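Local coordinates for bifunctional protein PutA (Bdellovibrio bacteriovorus, PDB 5UR2) that probably carries out both steps of proline breakdown, a flavin-dependent proline dehydrogenation and the NAD+-dependent oxidation of L-glutamate gamma-semialdehyde to L-glutamate, at residues 587-592 / 768-773; 783-788 / 897-902; 791-796 / 862-867; 802-807 / 844-849; 887-892 / 912-917. All coordinates share one frame; numbering follows the deposited sequence.

Contact 1: 587-592 / 768-773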
# COMPACT_ATOMS: atom_id res chain seq x y z
N TRP B 587 -34.71 -14.13 2.76
CA TRP B 587 -33.84 -15.14 2.14
C TRP B 587 -32.61 -14.55 1.44
O TRP B 587 -31.47 -14.96 1.71
CB TRP B 587 -34.61 -15.99 1.11
CG TRP B 587 -35.63 -16.97 1.64
CD1 TRP B 587 -36.28 -16.93 2.84
CD2 TRP B 587 -36.10 -18.15 0.96
NE1 TRP B 587 -37.13 -18.01 2.95
CE2 TRP B 587 -37.04 -18.77 1.80
CE3 TRP B 587 -35.81 -18.73 -0.27
CZ2 TRP B 587 -37.70 -19.95 1.45
CZ3 TRP B 587 -36.48 -19.89 -0.63
CH2 TRP B 587 -37.40 -20.49 0.23
N ALA B 588 -32.83 -13.63 0.50
CA ALA B 588 -31.72 -13.11 -0.30
C ALA B 588 -30.80 -12.21 0.52
O ALA B 588 -29.59 -12.17 0.27
CB ALA B 588 -32.26 -12.36 -1.53
N GLU B 589 -31.36 -11.49 1.49
CA GLU B 589 -30.54 -10.69 2.41
C GLU B 589 -29.62 -11.58 3.25
O GLU B 589 -28.42 -11.31 3.37
CB GLU B 589 -31.44 -9.84 3.30
CG GLU B 589 -32.28 -8.90 2.49
CD GLU B 589 -31.43 -7.80 1.91
OE1 GLU B 589 -30.84 -7.03 2.70
OE2 GLU B 589 -31.29 -7.77 0.67
N ALA B 590 -30.18 -12.65 3.82
CA ALA B 590 -29.36 -13.58 4.59
C ALA B 590 -28.29 -14.24 3.72
O ALA B 590 -27.16 -14.44 4.17
CB ALA B 590 -30.26 -14.64 5.24
N ASP B 591 -28.65 -14.63 2.48
CA ASP B 591 -27.67 -15.22 1.56
C ASP B 591 -26.53 -14.25 1.27
O ASP B 591 -25.35 -14.64 1.27
CB ASP B 591 -28.34 -15.65 0.26
CG ASP B 591 -27.35 -16.23 -0.75
OD1 ASP B 591 -26.48 -17.04 -0.38
OD2 ASP B 591 -27.44 -15.85 -1.93
N GLY B 592 -26.87 -13.00 0.97
CA GLY B 592 -25.84 -11.99 0.80
C GLY B 592 -24.97 -11.84 2.04
O GLY B 592 -23.77 -11.57 1.93
N VAL B 768 -33.95 3.52 -5.15
CA VAL B 768 -34.34 4.13 -3.88
C VAL B 768 -35.20 3.18 -3.04
O VAL B 768 -35.02 3.07 -1.82
CB VAL B 768 -35.04 5.48 -4.15
CG1 VAL B 768 -35.74 5.96 -2.92
CG2 VAL B 768 -34.02 6.51 -4.61
N ILE B 769 -36.14 2.47 -3.68
CA ILE B 769 -36.97 1.51 -2.94
C ILE B 769 -36.10 0.49 -2.23
O ILE B 769 -36.23 0.27 -1.02
CB ILE B 769 -37.99 0.83 -3.87
CG1 ILE B 769 -39.08 1.81 -4.28
CG2 ILE B 769 -38.68 -0.34 -3.17
CD1 ILE B 769 -40.00 2.16 -3.13
N TYR B 770 -35.17 -0.14 -2.96
CA TYR B 770 -34.36 -1.16 -2.31
C TYR B 770 -33.41 -0.55 -1.29
O TYR B 770 -33.22 -1.12 -0.21
CB TYR B 770 -33.58 -2.00 -3.33
CG TYR B 770 -32.69 -2.99 -2.61
CD1 TYR B 770 -33.25 -4.00 -1.86
CD2 TYR B 770 -31.29 -2.87 -2.62
CE1 TYR B 770 -32.47 -4.91 -1.16
CE2 TYR B 770 -30.49 -3.77 -1.93
CZ TYR B 770 -31.10 -4.79 -1.19
OH TYR B 770 -30.35 -5.70 -0.48
N SER B 771 -32.84 0.62 -1.59
CA SER B 771 -31.95 1.28 -0.62
C SER B 771 -32.68 1.68 0.66
O SER B 771 -32.08 1.69 1.75
CB SER B 771 -31.28 2.50 -1.26
OG SER B 771 -30.42 2.15 -2.35
N ALA B 772 -33.96 2.05 0.55
CA ALA B 772 -34.74 2.53 1.68
C ALA B 772 -35.42 1.40 2.45
O ALA B 772 -35.49 1.47 3.68
CB ALA B 772 -35.81 3.52 1.21
N PHE B 773 -35.93 0.37 1.77
CA PHE B 773 -36.74 -0.63 2.43
C PHE B 773 -36.10 -2.02 2.48
O PHE B 773 -36.61 -2.89 3.19
CB PHE B 773 -38.13 -0.71 1.76
CG PHE B 773 -38.92 0.59 1.84
CD1 PHE B 773 -39.08 1.25 3.05
CD2 PHE B 773 -39.48 1.16 0.70
CE1 PHE B 773 -39.80 2.45 3.14
CE2 PHE B 773 -40.20 2.37 0.77
CZ PHE B 773 -40.36 3.00 2.00
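Glu589 and Tyr770 meet end to end from opposite directions, through one hydrogen bond between two helices. The phenol OH of Tyr770 donates to the carboxylate oxygen OE2 of Glu589 over 2.5 Å. OE2 receives it on its syn side, 16° out of the carboxylate plane, and lies at the edge of the tyrosine ring, in the ring plane. Carboxylate and ring are turned 69° against each other. The second oxygen, Glu589 OE1, stands 3.5 Å from Tyr770 OH at a poor angle and is not bonded to it.

A charge interaction engages the other half of the carboxylate: Glu589 OE1 forms a salt bridge with Lys779. The lysine would be expected to stabilise the negative charge, and the two bonds, one on each oxygen, together restrain the group.

Only the ends of the two side chains meet, so little apolar surface is shared. The CA atoms of Glu589 and Tyr770 are 11.3 Å apart, and long side chains suit such a gap. Tyr770 places CG anti to its backbone nitrogen (chi1 177°), which carries the hydroxyl across, and Glu589 bends at chi2 to meet it.

Both residues belong to the aldehyde dehydrogenase part of the chain. Helix 587-611 packs against helices 476-491 and 572-583, whereas helix 761-773 lies against helix 790-806 and is linked by a backbone hydrogen bond from Ser771 to Ala783, beside strand 783-789.

Contact 2: 783-788 / 897-902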
# COMPACT_ATOMS: atom_id res chain seq x y z
N ALA B 783 -30.86 4.28 2.64
CA ALA B 783 -31.35 5.59 2.22
C ALA B 783 -32.57 5.97 3.06
O ALA B 783 -33.64 5.35 2.93
CB ALA B 783 -31.67 5.59 0.73
N SER B 784 -32.43 6.98 3.91
CA SER B 784 -33.54 7.53 4.67
C SER B 784 -33.96 8.90 4.18
O SER B 784 -35.00 9.42 4.62
CB SER B 784 -33.19 7.59 6.16
OG SER B 784 -31.97 8.32 6.37
N ARG B 785 -33.20 9.50 3.28
CA ARG B 785 -33.49 10.81 2.72
C ARG B 785 -33.44 10.70 1.21
O ARG B 785 -32.50 10.13 0.65
CB ARG B 785 -32.48 11.86 3.21
CG ARG B 785 -32.53 12.14 4.71
CD ARG B 785 -31.54 13.21 5.08
NE ARG B 785 -30.18 12.85 4.70
CZ ARG B 785 -29.25 13.72 4.32
NH1 ARG B 785 -29.53 15.02 4.25
NH2 ARG B 785 -28.04 13.28 3.99
N VAL B 786 -34.47 11.20 0.54
CA VAL B 786 -34.50 11.26 -0.92
C VAL B 786 -34.71 12.71 -1.29
O VAL B 786 -35.76 13.29 -0.99
CB VAL B 786 -35.57 10.34 -1.52
CG1 VAL B 786 -35.45 10.30 -3.04
CG2 VAL B 786 -35.42 8.93 -0.94
N ILE B 787 -33.70 13.31 -1.92
CA ILE B 787 -33.67 14.74 -2.22
C ILE B 787 -33.94 14.88 -3.71
O ILE B 787 -33.14 14.43 -4.54
CB ILE B 787 -32.33 15.37 -1.81
CG1 ILE B 787 -32.05 15.11 -0.32
CG2 ILE B 787 -32.33 16.85 -2.08
CD1 ILE B 787 -30.64 15.50 0.13
N VAL B 788 -35.08 15.48 -4.05
CA VAL B 788 -35.64 15.44 -5.40
C VAL B 788 -35.76 16.87 -5.93
O VAL B 788 -36.41 17.71 -5.30
CB VAL B 788 -37.02 14.75 -5.44
CG1 VAL B 788 -37.50 14.62 -6.87
CG2 VAL B 788 -36.99 13.38 -4.76
N ASN B 897 -25.45 17.51 2.53
CA ASN B 897 -24.27 17.68 3.36
C ASN B 897 -24.57 18.20 4.77
O ASN B 897 -23.64 18.40 5.55
CB ASN B 897 -23.29 18.63 2.67
CG ASN B 897 -22.58 17.99 1.51
OD1 ASN B 897 -22.32 16.78 1.50
ND2 ASN B 897 -22.27 18.79 0.50
N SER B 898 -25.84 18.40 5.12
CA SER B 898 -26.21 19.15 6.30
C SER B 898 -26.38 18.29 7.56
O SER B 898 -26.83 18.82 8.58
CB SER B 898 -27.52 19.91 6.02
OG SER B 898 -28.62 19.01 5.91
N THR B 899 -26.03 17.01 7.53
CA THR B 899 -26.24 16.15 8.69
C THR B 899 -24.94 15.97 9.48
O THR B 899 -23.86 16.44 9.11
CB THR B 899 -26.81 14.77 8.32
OG1 THR B 899 -25.76 13.92 7.81
CG2 THR B 899 -27.92 14.86 7.28
N GLU B 900 -25.08 15.24 10.59
CA GLU B 900 -23.97 14.78 11.42
C GLU B 900 -23.14 13.69 10.74
O GLU B 900 -22.02 13.42 11.19
CB GLU B 900 -24.54 14.19 12.72
CG GLU B 900 -24.44 15.04 13.95
CD GLU B 900 -24.93 14.29 15.19
OE1 GLU B 900 -25.62 13.25 15.05
OE2 GLU B 900 -24.60 14.73 16.32
N TYR B 901 -23.65 13.09 9.68
CA TYR B 901 -23.13 11.83 9.17
C TYR B 901 -22.54 11.99 7.78
O TYR B 901 -22.83 12.95 7.06
CB TYR B 901 -24.25 10.77 9.15
CG TYR B 901 -24.78 10.43 10.53
CD1 TYR B 901 -24.03 9.63 11.40
CD2 TYR B 901 -26.03 10.87 10.95
CE1 TYR B 901 -24.51 9.30 12.65
CE2 TYR B 901 -26.52 10.55 12.21
CZ TYR B 901 -25.76 9.77 13.06
OH TYR B 901 -26.24 9.43 14.31
N ALA B 902 -21.70 11.03 7.42
CA ALA B 902 -21.02 11.05 6.13
C ALA B 902 -20.67 9.62 5.73
O ALA B 902 -19.51 9.28 5.46
CB ALA B 902 -19.80 11.96 6.20
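The mixed, largely parallel sheet of the aldehyde dehydrogenase catalytic domain includes strands 783-789 and 901-908, and this buried contact joins the first of them to the turn that leads into the second. Arg785 leaves the strand toward that turn and meets Thr899 from the opposite direction. The methyl CG2 of Thr899 sits over the centre of one face of the guanidinium, 3.3 Å above its plane, and lies 3.4 Å from both Arg785 CZ and Arg785 NH1. Resting an apolar methyl on the flat face leaves the N-H groups at the rim able to bond.

Those groups are used at the C-terminal end of helix 889-896: Arg785 NH1 donates to the carbonyl of Ile895 and NH2 to that of Ala896, so arginine suits a place where the last carbonyls of a helix lack helical donors. Ser898 OG also bonds to the Ile895 carbonyl.

Threonine suits its place because its two branches do different work. With chi1 at 79°, OG1 lies between the backbone nitrogen and the carbonyl carbon while CG2 is turned to the arginine. Thr899 OG1 closes an ST turn, accepting from the backbone N of Tyr901 over 2.9 Å at an N-H...O angle of 161°.

Contact 3: 791-796 / 862-867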
# COMPACT_ATOMS: atom_id res chain seq x y z
N GLU B 791 -38.43 20.11 -10.71
CA GLU B 791 -39.08 19.81 -11.99
C GLU B 791 -39.50 18.35 -12.09
O GLU B 791 -40.51 18.03 -12.73
CB GLU B 791 -38.17 20.18 -13.16
N VAL B 792 -38.75 17.44 -11.47
CA VAL B 792 -39.06 16.02 -11.56
C VAL B 792 -39.80 15.51 -10.32
O VAL B 792 -40.14 14.32 -10.26
CB VAL B 792 -37.78 15.21 -11.85
CG1 VAL B 792 -36.96 14.96 -10.57
CG2 VAL B 792 -38.10 13.92 -12.62
N TYR B 793 -40.08 16.38 -9.36
CA TYR B 793 -40.61 15.96 -8.06
C TYR B 793 -41.90 15.16 -8.21
O TYR B 793 -42.06 14.09 -7.60
CB TYR B 793 -40.84 17.17 -7.17
CG TYR B 793 -41.19 16.84 -5.74
CD1 TYR B 793 -42.51 16.58 -5.36
CD2 TYR B 793 -40.20 16.81 -4.76
CE1 TYR B 793 -42.83 16.28 -4.04
CE2 TYR B 793 -40.51 16.51 -3.44
CZ TYR B 793 -41.82 16.25 -3.08
OH TYR B 793 -42.11 15.96 -1.77
N ASP B 794 -42.86 15.69 -8.97
CA ASP B 794 -44.17 15.05 -9.04
C ASP B 794 -44.10 13.68 -9.72
O ASP B 794 -44.74 12.73 -9.28
CB ASP B 794 -45.16 15.97 -9.77
CG ASP B 794 -45.53 17.19 -8.94
OD1 ASP B 794 -45.41 17.13 -7.70
OD2 ASP B 794 -45.94 18.21 -9.53
N ARG B 795 -43.35 13.58 -10.82
CA ARG B 795 -43.23 12.31 -11.54
C ARG B 795 -42.55 11.24 -10.69
O ARG B 795 -43.01 10.09 -10.61
CB ARG B 795 -42.47 12.53 -12.84
CG ARG B 795 -43.30 13.05 -14.00
CD ARG B 795 -42.41 13.47 -15.16
NE ARG B 795 -41.77 14.76 -14.87
CZ ARG B 795 -40.59 15.14 -15.34
NH1 ARG B 795 -39.89 14.31 -16.12
NH2 ARG B 795 -40.09 16.33 -15.03
N PHE B 796 -41.43 11.59 -10.07
CA PHE B 796 -40.67 10.61 -9.30
C PHE B 796 -41.46 10.13 -8.09
O PHE B 796 -41.55 8.93 -7.83
CB PHE B 796 -39.34 11.20 -8.87
CG PHE B 796 -38.61 10.35 -7.88
CD1 PHE B 796 -37.86 9.27 -8.30
CD2 PHE B 796 -38.67 10.64 -6.53
CE1 PHE B 796 -37.18 8.48 -7.39
CE2 PHE B 796 -38.00 9.85 -5.62
CZ PHE B 796 -37.25 8.77 -6.06
N PHE B 862 -42.65 10.20 4.01
CA PHE B 862 -43.11 11.57 4.25
C PHE B 862 -42.61 12.49 3.14
O PHE B 862 -41.50 12.33 2.63
CB PHE B 862 -42.64 12.11 5.60
CG PHE B 862 -43.18 11.34 6.75
CD1 PHE B 862 -44.42 11.67 7.27
CD2 PHE B 862 -42.49 10.25 7.26
CE1 PHE B 862 -44.96 10.93 8.30
CE2 PHE B 862 -43.01 9.51 8.29
CZ PHE B 862 -44.25 9.85 8.81
N GLY B 863 -43.44 13.47 2.80
CA GLY B 863 -43.12 14.35 1.69
C GLY B 863 -42.90 15.78 2.10
O GLY B 863 -43.37 16.20 3.16
N ASP B 864 -42.17 16.54 1.27
CA ASP B 864 -41.86 17.95 1.54
C ASP B 864 -41.29 18.14 2.94
O ASP B 864 -41.63 19.11 3.63
CB ASP B 864 -43.09 18.84 1.33
CG ASP B 864 -43.29 19.22 -0.11
OD1 ASP B 864 -42.41 19.92 -0.66
OD2 ASP B 864 -44.33 18.85 -0.70
N VAL B 865 -40.42 17.23 3.36
CA VAL B 865 -39.79 17.35 4.67
C VAL B 865 -38.71 18.42 4.60
O VAL B 865 -37.89 18.41 3.66
CB VAL B 865 -39.20 16.00 5.10
CG1 VAL B 865 -38.63 16.08 6.52
CG2 VAL B 865 -40.25 14.90 5.00
N PRO B 866 -38.67 19.37 5.53
CA PRO B 866 -37.57 20.34 5.55
C PRO B 866 -36.25 19.62 5.81
O PRO B 866 -36.18 18.65 6.57
CB PRO B 866 -37.94 21.29 6.70
CG PRO B 866 -39.44 21.18 6.82
CD PRO B 866 -39.73 19.71 6.50
N GLY B 867 -35.19 20.13 5.17
CA GLY B 867 -33.89 19.49 5.29
C GLY B 867 -33.35 19.49 6.71
O GLY B 867 -32.57 18.61 7.08
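Tyr793 lays its hydroxyl end against the backbone at Gly863 and Asp864, near strand 860-863. Tyr793 OH accepts a hydrogen bond from the backbone N of Asp864 over 3.1 Å, somewhat bent at 145°, and so satisfies the Asp864 amide. Tyr793 OH also lies 3.9 Å from Gly863 CA; glycine suits this spot because it lets the phenol oxygen come close to the main chain. The ring gets there because CG is anti to the backbone nitrogen (chi1 -171°), which sends it off the helix toward the sheet.

The Asp864 carboxylate comes near the phenol without bonding to it, Asp864 OD2 being 3.8 Å from Tyr793 OH, and the ring and carboxylate planes are 21° apart. Its charge is answered by Arg885 on strand 880-886, which forms a salt bridge with OD1. The same Arg885 makes a cation-pi contact with the Tyr793 ring, tying tyrosine, aspartate and arginine together. Tyrosine therefore serves twice, with an aromatic ring for the arginine and an acceptor oxygen for the backbone.

Helix 790-806 follows strand 783-789 and packs on the same sheet, against Val788 and Val883, an arrangement characteristic of the layered alpha/beta architecture of aldehyde dehydrogenases.

Contact 4: 802-807 / 844-849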
# COMPACT_ATOMS: atom_id res chain seq x y z
N GLU B 802 -46.40 4.64 -5.75
CA GLU B 802 -47.07 3.48 -6.34
C GLU B 802 -46.22 2.23 -6.23
O GLU B 802 -46.75 1.14 -6.00
CB GLU B 802 -47.42 3.77 -7.80
CG GLU B 802 -48.52 4.81 -7.95
CD GLU B 802 -49.80 4.42 -7.24
OE1 GLU B 802 -50.19 3.23 -7.30
OE2 GLU B 802 -50.40 5.29 -6.57
N THR B 803 -44.89 2.36 -6.38
CA THR B 803 -44.04 1.18 -6.25
C THR B 803 -43.99 0.71 -4.80
O THR B 803 -44.05 -0.50 -4.52
CB THR B 803 -42.62 1.47 -6.76
OG1 THR B 803 -42.66 1.84 -8.14
CG2 THR B 803 -41.74 0.23 -6.65
N ALA B 804 -43.90 1.65 -3.86
CA ALA B 804 -43.91 1.28 -2.45
C ALA B 804 -45.21 0.59 -2.06
O ALA B 804 -45.20 -0.34 -1.25
CB ALA B 804 -43.66 2.52 -1.58
N LYS B 805 -46.35 1.00 -2.66
CA LYS B 805 -47.61 0.31 -2.41
C LYS B 805 -47.57 -1.16 -2.82
O LYS B 805 -48.39 -1.95 -2.35
CB LYS B 805 -48.79 0.96 -3.15
CG LYS B 805 -49.33 2.25 -2.58
CD LYS B 805 -50.51 2.73 -3.42
CE LYS B 805 -51.01 4.10 -2.98
NZ LYS B 805 -51.96 4.66 -3.98
N SER B 806 -46.67 -1.53 -3.73
CA SER B 806 -46.70 -2.86 -4.30
C SER B 806 -45.84 -3.88 -3.57
O SER B 806 -46.00 -5.08 -3.80
CB SER B 806 -46.29 -2.81 -5.78
OG SER B 806 -47.11 -1.89 -6.48
N ILE B 807 -44.90 -3.46 -2.71
CA ILE B 807 -43.99 -4.43 -2.12
C ILE B 807 -44.66 -5.11 -0.94
O ILE B 807 -45.48 -4.51 -0.23
CB ILE B 807 -42.64 -3.81 -1.73
CG1 ILE B 807 -42.81 -2.78 -0.63
CG2 ILE B 807 -41.97 -3.20 -2.96
CD1 ILE B 807 -41.48 -2.24 -0.14
N LEU B 844 -47.84 12.95 5.14
CA LEU B 844 -47.66 11.52 4.96
C LEU B 844 -48.02 11.15 3.52
O LEU B 844 -49.18 11.30 3.12
CB LEU B 844 -48.52 10.74 5.96
CG LEU B 844 -48.37 9.23 5.77
CD1 LEU B 844 -46.95 8.84 6.10
CD2 LEU B 844 -49.37 8.45 6.62
N LEU B 845 -47.04 10.66 2.76
CA LEU B 845 -47.28 10.25 1.38
C LEU B 845 -47.72 8.80 1.26
O LEU B 845 -48.42 8.46 0.30
CB LEU B 845 -46.04 10.45 0.49
CG LEU B 845 -45.58 11.89 0.23
CD1 LEU B 845 -44.33 11.91 -0.62
CD2 LEU B 845 -46.70 12.73 -0.39
N PHE B 846 -47.32 7.94 2.20
CA PHE B 846 -47.63 6.52 2.09
C PHE B 846 -47.29 5.81 3.39
O PHE B 846 -46.22 6.05 3.97
CB PHE B 846 -46.85 5.88 0.94
CG PHE B 846 -46.87 4.39 0.95
CD1 PHE B 846 -48.01 3.69 0.59
CD2 PHE B 846 -45.73 3.68 1.33
CE1 PHE B 846 -48.02 2.29 0.59
CE2 PHE B 846 -45.73 2.29 1.33
CZ PHE B 846 -46.88 1.59 0.96
N LYS B 847 -48.18 4.92 3.83
CA LYS B 847 -47.88 3.99 4.91
C LYS B 847 -48.48 2.64 4.54
O LYS B 847 -49.69 2.54 4.32
CB LYS B 847 -48.41 4.48 6.26
CG LYS B 847 -48.09 3.55 7.43
CD LYS B 847 -47.93 4.30 8.77
CE LYS B 847 -49.22 4.93 9.25
NZ LYS B 847 -49.15 5.45 10.66
N GLY B 848 -47.63 1.60 4.48
CA GLY B 848 -48.05 0.29 4.04
C GLY B 848 -48.81 -0.49 5.10
O GLY B 848 -48.83 -0.14 6.28
N SER B 849 -49.46 -1.56 4.65
CA SER B 849 -50.18 -2.47 5.51
C SER B 849 -49.28 -3.62 5.92
O SER B 849 -48.44 -4.06 5.14
CB SER B 849 -51.42 -3.01 4.79
OG SER B 849 -52.27 -1.94 4.42
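A classic beta bulge distinguishes the strand side of this contact: Leu845 and Phe846 both lie opposite Ile861 on the neighbouring antiparallel strand. Just at this bulge, Phe846 directs its ring to the last turn of helix 790-806, where Ala804 and Lys805 receive it. CG of Phe846 is anti to its backbone nitrogen (chi1 167°), and the ring thereby extends from the strand to the helix.

Ala804 lies by the CD2, CE2 and CZ atoms of the ring. The methyl Ala804 CB is 3.6 Å from Phe846 CE2, and the carbonyl oxygen Ala804 O is 3.4 Å from Phe846 CZ. Alanine suits the helix here because a small side chain lets a large ring approach the backbone. Lys805 meets the ring at CE1 and CD1, with Lys805 CG 3.4 Å from Phe846 CE1. Thus the lysine contributes its aliphatic root, while the extended remainder leads away to the surface, where Lys805 NZ makes a salt bridge with Glu802 OE2 over 3.1 Å. That pairing, one helical turn apart, lets the lysine's methylenes pack on the ring while its ammonium stays at the surface.

Gly848, just after strand 843-847, packs on the ring as well: Gly848 N stands 3.6 Å above one face of the Phe846 ring, toward the rim. Glycine lets its backbone N lie this close over the ring.

Ala804 touches both Ile861 of strand 860-863 and Ile769 of helix 761-773, so this end of helix 790-806 lies against both, and Leu845 packs on Val797 and Val801 earlier in the same helix.

Contact 5: 887-892 / 912-917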
# COMPACT_ATOMS: atom_id res chain seq x y z
N LYS B 887 -34.58 23.01 -4.95
CA LYS B 887 -34.78 23.87 -6.11
C LYS B 887 -33.81 23.53 -7.23
O LYS B 887 -34.17 23.62 -8.41
CB LYS B 887 -34.65 25.35 -5.71
N ASN B 888 -32.57 23.17 -6.90
CA ASN B 888 -31.55 22.88 -7.90
C ASN B 888 -30.45 22.05 -7.24
O ASN B 888 -30.51 21.73 -6.04
CB ASN B 888 -31.00 24.18 -8.50
CG ASN B 888 -30.54 25.18 -7.43
OD1 ASN B 888 -30.03 24.79 -6.38
ND2 ASN B 888 -30.70 26.47 -7.71
N LEU B 889 -29.42 21.71 -8.02
CA LEU B 889 -28.35 20.87 -7.49
C LEU B 889 -27.62 21.55 -6.34
O LEU B 889 -27.15 20.88 -5.42
CB LEU B 889 -27.37 20.48 -8.59
CG LEU B 889 -26.33 19.41 -8.22
CD1 LEU B 889 -26.96 18.08 -7.79
CD2 LEU B 889 -25.39 19.17 -9.39
N ASP B 890 -27.49 22.88 -6.38
CA ASP B 890 -26.90 23.62 -5.27
C ASP B 890 -27.59 23.29 -3.95
O ASP B 890 -26.93 22.90 -2.97
CB ASP B 890 -26.99 25.13 -5.53
CG ASP B 890 -25.89 25.64 -6.44
OD1 ASP B 890 -24.94 24.88 -6.73
OD2 ASP B 890 -25.98 26.82 -6.84
N GLN B 891 -28.91 23.47 -3.89
CA GLN B 891 -29.64 23.20 -2.65
C GLN B 891 -29.63 21.71 -2.32
O GLN B 891 -29.59 21.34 -1.14
CB GLN B 891 -31.07 23.73 -2.75
CG GLN B 891 -31.82 23.68 -1.42
CD GLN B 891 -33.26 24.15 -1.51
OE1 GLN B 891 -33.88 24.13 -2.57
NE2 GLN B 891 -33.81 24.59 -0.38
N ALA B 892 -29.67 20.86 -3.35
CA ALA B 892 -29.68 19.42 -3.11
C ALA B 892 -28.41 18.99 -2.39
O ALA B 892 -28.45 18.19 -1.45
CB ALA B 892 -29.84 18.67 -4.43
N PRO B 912 -23.32 14.81 -17.19
CA PRO B 912 -21.91 14.65 -16.79
C PRO B 912 -21.43 15.72 -15.81
O PRO B 912 -20.70 15.39 -14.87
CB PRO B 912 -21.17 14.72 -18.13
CG PRO B 912 -22.19 14.18 -19.14
CD PRO B 912 -23.52 14.72 -18.65
N ALA B 913 -21.81 16.98 -16.00
CA ALA B 913 -21.31 18.03 -15.11
C ALA B 913 -21.94 17.94 -13.72
O ALA B 913 -21.28 18.22 -12.72
CB ALA B 913 -21.56 19.42 -15.72
N ASN B 914 -23.23 17.60 -13.66
CA ASN B 914 -23.87 17.39 -12.37
C ASN B 914 -23.27 16.19 -11.66
O ASN B 914 -23.05 16.22 -10.44
CB ASN B 914 -25.38 17.22 -12.56
CG ASN B 914 -26.08 18.54 -12.88
OD1 ASN B 914 -25.44 19.58 -12.99
ND2 ASN B 914 -27.41 18.48 -13.06
N ILE B 915 -22.98 15.12 -12.40
CA ILE B 915 -22.34 13.95 -11.81
C ILE B 915 -20.98 14.31 -11.24
O ILE B 915 -20.61 13.88 -10.14
CB ILE B 915 -22.25 12.80 -12.84
CG1 ILE B 915 -23.64 12.21 -13.10
CG2 ILE B 915 -21.29 11.69 -12.35
CD1 ILE B 915 -23.71 11.22 -14.28
N ASN B 916 -20.20 15.11 -11.97
CA ASN B 916 -18.90 15.50 -11.44
C ASN B 916 -19.03 16.37 -10.19
O ASN B 916 -18.25 16.21 -9.23
CB ASN B 916 -18.07 16.20 -12.51
CG ASN B 916 -17.50 15.22 -13.52
OD1 ASN B 916 -17.31 14.03 -13.22
ND2 ASN B 916 -17.21 15.70 -14.72
N ARG B 917 -20.01 17.28 -10.15
CA ARG B 917 -20.19 18.12 -8.96
C ARG B 917 -20.48 17.27 -7.73
O ARG B 917 -19.92 17.52 -6.65
CB ARG B 917 -21.34 19.12 -9.16
CG ARG B 917 -20.96 20.35 -9.93
CD ARG B 917 -21.98 21.44 -9.69
NE ARG B 917 -21.97 21.90 -8.29
CZ ARG B 917 -22.92 22.65 -7.75
NH1 ARG B 917 -23.96 23.01 -8.49
NH2 ARG B 917 -22.85 23.03 -6.49
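Leu889 swings CG anti to its backbone nitrogen (chi1 -170°) and Arg917 bends its chain at chi3 (65°); together these torsions carry the leucine onto the facing helix and the guanidinium to Asp890. Helix 889-896 is the crossover of a beta-alpha-beta unit between parallel strands 880-886 and 901-908, and its start here meets helix 912-921, which follows the second strand.

Leu889 supplies the apolar core of the contact. Leu889 CD2 lies 3.6 Å from Asn914 CG and 4.1 Å from Arg917 CB. A branched apolar residue suits this buried spot. The amide of Asn914 lies alongside the Leu889 methyl, the two side chains passing in opposite directions, and its ND2 is hydrogen-bonded to Asp756.

Helix 889-896 is opened by Asn888 at its N-cap: the backbone N of Gln891 donates to Asn888 OD1 over 3.0 Å. Asp890, in the first turn, also suits a helix start, where a negative charge is favourable.

Arg917 has a second acidic partner, as its NE bridges to Glu921. The NH1/NH2 edge of the same guanidinium grips Asp890 end-on in a salt bridge, carboxylate and guanidinium planes 73° apart: Asp890 OD1 alone takes both bonds, from Arg917 NH1 at 2.7 Å and Arg917 NH2 at 2.8 Å.

All five contacts lie in the aldehyde dehydrogenase part of the chain. Contacts 2 and 3 are buried; contacts 4 and 5 are partly so, and contact 1 is a surface contact. Contacts 3 and 4 share helix 790-806 and meet adjacent strands of one sheet, their centres about 15 Å apart; contact 2 uses strand 783-789, directly before that helix. Contact 1 touches contact 4 through Ile769 and Ala804, and contact 5 reaches contact 2 through Ala892 and Ile787. Chemistry differs accordingly: the two inner contacts use an arginine or tyrosine to satisfy backbone groups, contact 4 relies on aromatic packing, contact 1 rests on a tyrosine-carboxylate hydrogen bond, and contact 5 on a salt bridge beside a buried leucine.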